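Local structure of probable glutathione reductase (Sinorhizobium meliloti, 4DNA) at residues 243-248 with 258-263. The protein probably catalyses the NADPH-dependent reduction of glutathione disulfide to glutathione, as an FAD-containing homodimer of the pyridine nucleotide-disulfide oxidoreductase family. Sequence-based numbering, arbitrary orientation.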
ATOM      1  N   GLY A 243      18.225 -35.247  19.633  1.00 85.62           N
ATOM      2  CA  GLY A 243      18.178 -34.782  18.242  1.00 83.30           C
ATOM      3  C   GLY A 243      18.228 -33.265  18.085  1.00 81.36           C
ATOM      4  O   GLY A 243      18.466 -32.753  16.987  1.00 79.53           O
ATOM      5  N   ARG A 244      18.003 -32.551  19.188  1.00 81.74           N
ATOM      6  CA  ARG A 244      18.092 -31.096  19.225  1.00 79.53           C
ATOM      7  C   ARG A 244      19.522 -30.608  19.025  1.00 79.77           C
ATOM      8  O   ARG A 244      20.469 -31.370  19.212  1.00 81.69           O
ATOM      9  CB  ARG A 244      17.528 -30.561  20.545  1.00 78.95           C
ATOM     10  CG  ARG A 244      16.053 -30.219  20.461  1.00 78.01           C
ATOM     11  CD  ARG A 244      15.572 -29.467  21.683  1.00 79.95           C
ATOM     12  NE  ARG A 244      14.950 -30.360  22.656  1.00 84.98           N
ATOM     13  CZ  ARG A 244      13.644 -30.600  22.728  1.00 84.31           C
ATOM     14  NH1 ARG A 244      13.174 -31.428  23.647  1.00 82.71           N
ATOM     15  NH2 ARG A 244      12.806 -30.003  21.889  1.00 85.87           N
ATOM     16  N   ARG A 245      19.667 -29.340  18.644  1.00 76.84           N
ATOM     17  CA  ARG A 245      20.973 -28.758  18.347  1.00 77.55           C
ATOM     18  C   ARG A 245      21.469 -27.812  19.422  1.00 78.22           C
ATOM     19  O   ARG A 245      20.768 -26.886  19.847  1.00 77.72           O
ATOM     20  CB  ARG A 245      20.964 -28.049  16.994  1.00 74.81           C
ATOM     21  CG  ARG A 245      21.058 -28.985  15.801  1.00 72.72           C
ATOM     22  CD  ARG A 245      19.701 -29.530  15.378  1.00 73.45           C
ATOM     23  NE  ARG A 245      19.804 -30.201  14.086  1.00 73.88           N
ATOM     24  CZ  ARG A 245      20.036 -31.500  13.926  1.00 75.85           C
ATOM     25  NH1 ARG A 245      20.135 -31.996  12.710  1.00 75.07           N
ATOM     26  NH2 ARG A 245      20.173 -32.310  14.971  1.00 78.58           N
ATOM     27  N   VAL A 246      22.692 -28.069  19.861  1.00 81.15           N
ATOM     28  CA  VAL A 246      23.353 -27.216  20.821  1.00 81.74           C
ATOM     29  C   VAL A 246      24.361 -26.374  20.060  1.00 82.19           C
ATOM     30  O   VAL A 246      25.234 -26.910  19.375  1.00 82.37           O
ATOM     31  CB  VAL A 246      24.068 -28.031  21.909  1.00 84.08           C
ATOM     32  CG1 VAL A 246      24.587 -27.110  23.002  1.00 85.14           C
ATOM     33  CG2 VAL A 246      23.122 -29.068  22.494  1.00 86.17           C
ATOM     34  N   ALA A 247      24.219 -25.057  20.172  1.00 81.59           N
ATOM     35  CA  ALA A 247      25.106 -24.122  19.503  1.00 80.43           C
ATOM     36  C   ALA A 247      25.935 -23.361  20.516  1.00 82.49           C
ATOM     37  O   ALA A 247      25.405 -22.862  21.510  1.00 83.19           O
ATOM     38  CB  ALA A 247      24.302 -23.157  18.667  1.00 79.67           C
ATOM     39  N   THR A 248      27.236 -23.273  20.250  1.00 84.62           N
ATOM     40  CA  THR A 248      28.182 -22.604  21.148  1.00 85.38           C
ATOM     41  C   THR A 248      28.494 -21.185  20.680  1.00 83.52           C
ATOM     42  O   THR A 248      28.727 -20.925  19.500  1.00 83.70           O
ATOM     43  CB  THR A 248      29.471 -23.438  21.333  1.00 87.86           C
ATOM     44  OG1 THR A 248      29.106 -24.778  21.685  1.00 89.63           O
ATOM     45  CG2 THR A 248      30.378 -22.866  22.428  1.00 87.02           C
ATOM     46  N   ASP A 258      15.639 -26.593  18.323  1.00 72.73           N
ATOM     47  CA  ASP A 258      15.264 -27.664  17.401  1.00 72.44           C
ATOM     48  C   ASP A 258      16.011 -27.575  16.055  1.00 71.10           C
ATOM     49  O   ASP A 258      16.499 -28.572  15.539  1.00 70.61           O
ATOM     50  CB  ASP A 258      13.749 -27.711  17.205  1.00 71.84           C
ATOM     51  CG  ASP A 258      13.029 -28.386  18.359  1.00 75.08           C
ATOM     52  OD1 ASP A 258      13.579 -29.343  18.932  1.00 76.09           O
ATOM     53  OD2 ASP A 258      11.900 -27.979  18.693  1.00 77.25           O
ATOM     54  N   GLN A 259      16.116 -26.374  15.498  1.00 70.40           N
ATOM     55  CA  GLN A 259      16.865 -26.171  14.256  1.00 68.81           C
ATOM     56  C   GLN A 259      17.795 -24.970  14.394  1.00 69.62           C
ATOM     57  O   GLN A 259      17.501 -24.023  15.150  1.00 68.46           O
ATOM     58  CB  GLN A 259      15.924 -25.965  13.064  1.00 67.36           C
ATOM     59  CG  GLN A 259      14.899 -27.069  12.856  1.00 68.31           C
ATOM     60  CD  GLN A 259      15.462 -28.289  12.145  1.00 68.67           C
ATOM     61  OE1 GLN A 259      16.365 -28.191  11.319  1.00 69.11           O
ATOM     62  NE2 GLN A 259      14.915 -29.445  12.458  1.00 68.46           N
ATOM     63  N   VAL A 260      18.919 -25.026  13.672  1.00 69.24           N
ATOM     64  CA  VAL A 260      19.850 -23.902  13.568  1.00 68.48           C
ATOM     65  C   VAL A 260      20.011 -23.515  12.104  1.00 67.59           C
ATOM     66  O   VAL A 260      20.597 -24.248  11.324  1.00 68.75           O
ATOM     67  CB  VAL A 260      21.229 -24.216  14.182  1.00 69.96           C
ATOM     68  CG1 VAL A 260      22.172 -23.038  13.987  1.00 69.93           C
ATOM     69  CG2 VAL A 260      21.096 -24.541  15.663  1.00 71.23           C
HETATM   70  N   MSE A 261      19.485 -22.355  11.743  1.00 66.58           N
HETATM   71  CA  MSE A 261      19.528 -21.893  10.378  1.00 66.64           C
HETATM   72  C   MSE A 261      20.675 -20.965  10.174  1.00 68.06           C
HETATM   73  O   MSE A 261      20.848 -19.991  10.921  1.00 66.57           O
HETATM   74  CB  MSE A 261      18.246 -21.142  10.074  1.00 65.44           C
HETATM   75  CG  MSE A 261      18.161 -20.814   8.592  1.00 68.10           C
HETATM   76 SE   MSE A 261      16.384 -20.019   8.326  1.00 81.69          SE
HETATM   77  CE  MSE A 261      16.005 -20.618   6.493  1.00 69.35           C
ATOM     78  N   LEU A 262      21.459 -21.259   9.140  1.00 68.17           N
ATOM     79  CA  LEU A 262      22.469 -20.335   8.644  1.00 68.13           C
ATOM     80  C   LEU A 262      21.928 -19.507   7.487  1.00 70.17           C
ATOM     81  O   LEU A 262      21.666 -20.031   6.402  1.00 69.33           O
ATOM     82  CB  LEU A 262      23.704 -21.081   8.196  1.00 70.71           C
ATOM     83  CG  LEU A 262      24.318 -21.979   9.246  1.00 68.67           C
ATOM     84  CD1 LEU A 262      25.389 -22.793   8.550  1.00 69.09           C
ATOM     85  CD2 LEU A 262      24.873 -21.169  10.410  1.00 66.32           C
ATOM     86  N   ALA A 263      21.763 -18.211   7.737  1.00 71.41           N
ATOM     87  CA  ALA A 263      21.263 -17.283   6.742  1.00 68.25           C
ATOM     88  C   ALA A 263      22.264 -16.164   6.531  1.00 71.27           C
ATOM     89  O   ALA A 263      21.892 -14.992   6.557  1.00 71.48           O
ATOM     90  CB  ALA A 263      19.922 -16.716   7.178  1.00 67.55           C
TER
HETATM   91  O   HOH W   1      17.986 -30.593  11.046  1.00 45.99           O
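R244 and D258 run side by side in the same direction and are joined at their ends by a salt bridge. NH2 of R244 donates to OD1 of D258 over 3.1 Å, a bent bond (138° at the hydrogen) that meets the oxygen on its syn side but is tilted out of the planes of both groups. Guanidinium and carboxylate planes are turned 31° apart. A bend of the arginine chain at chi3 (-97°) brings its head back to the acid, and the chain from CG to CD runs past OD1. The same NH2 is shared with the carboxylate of E171, while OD2 of D258 accepts a hydrogen bond from the backbone N of E171; the second acid probably steadies the positive charge. A leucine in place of R244 would probably leave D258 OD1 and E171 OE1 without the positive charge they share. R245 starts toward the other segment and turns at chi2, which lays its CD 3.3 Å from the carbonyl O of D258; its NE makes a weak hydrogen bond to L156 O. Its CB rests on CG2 of V260 at 3.8 Å, the apolar part of the contact. Farther out, a water accepts a weak bond from NH1 of R245 (3.1 Å) and donates to OE1 of Q259 (2.9 Å). The contact joins two sheets of what is probably the NADPH-binding domain, as in glutathione reductases: antiparallel 234-239, 245-249 and 254-257 form the connection from strand 227-229 to 259-262, an outermost strand of the parallel Rossmann-type sheet, beside 172-176, with helix 180-191 packed against M261 and A263.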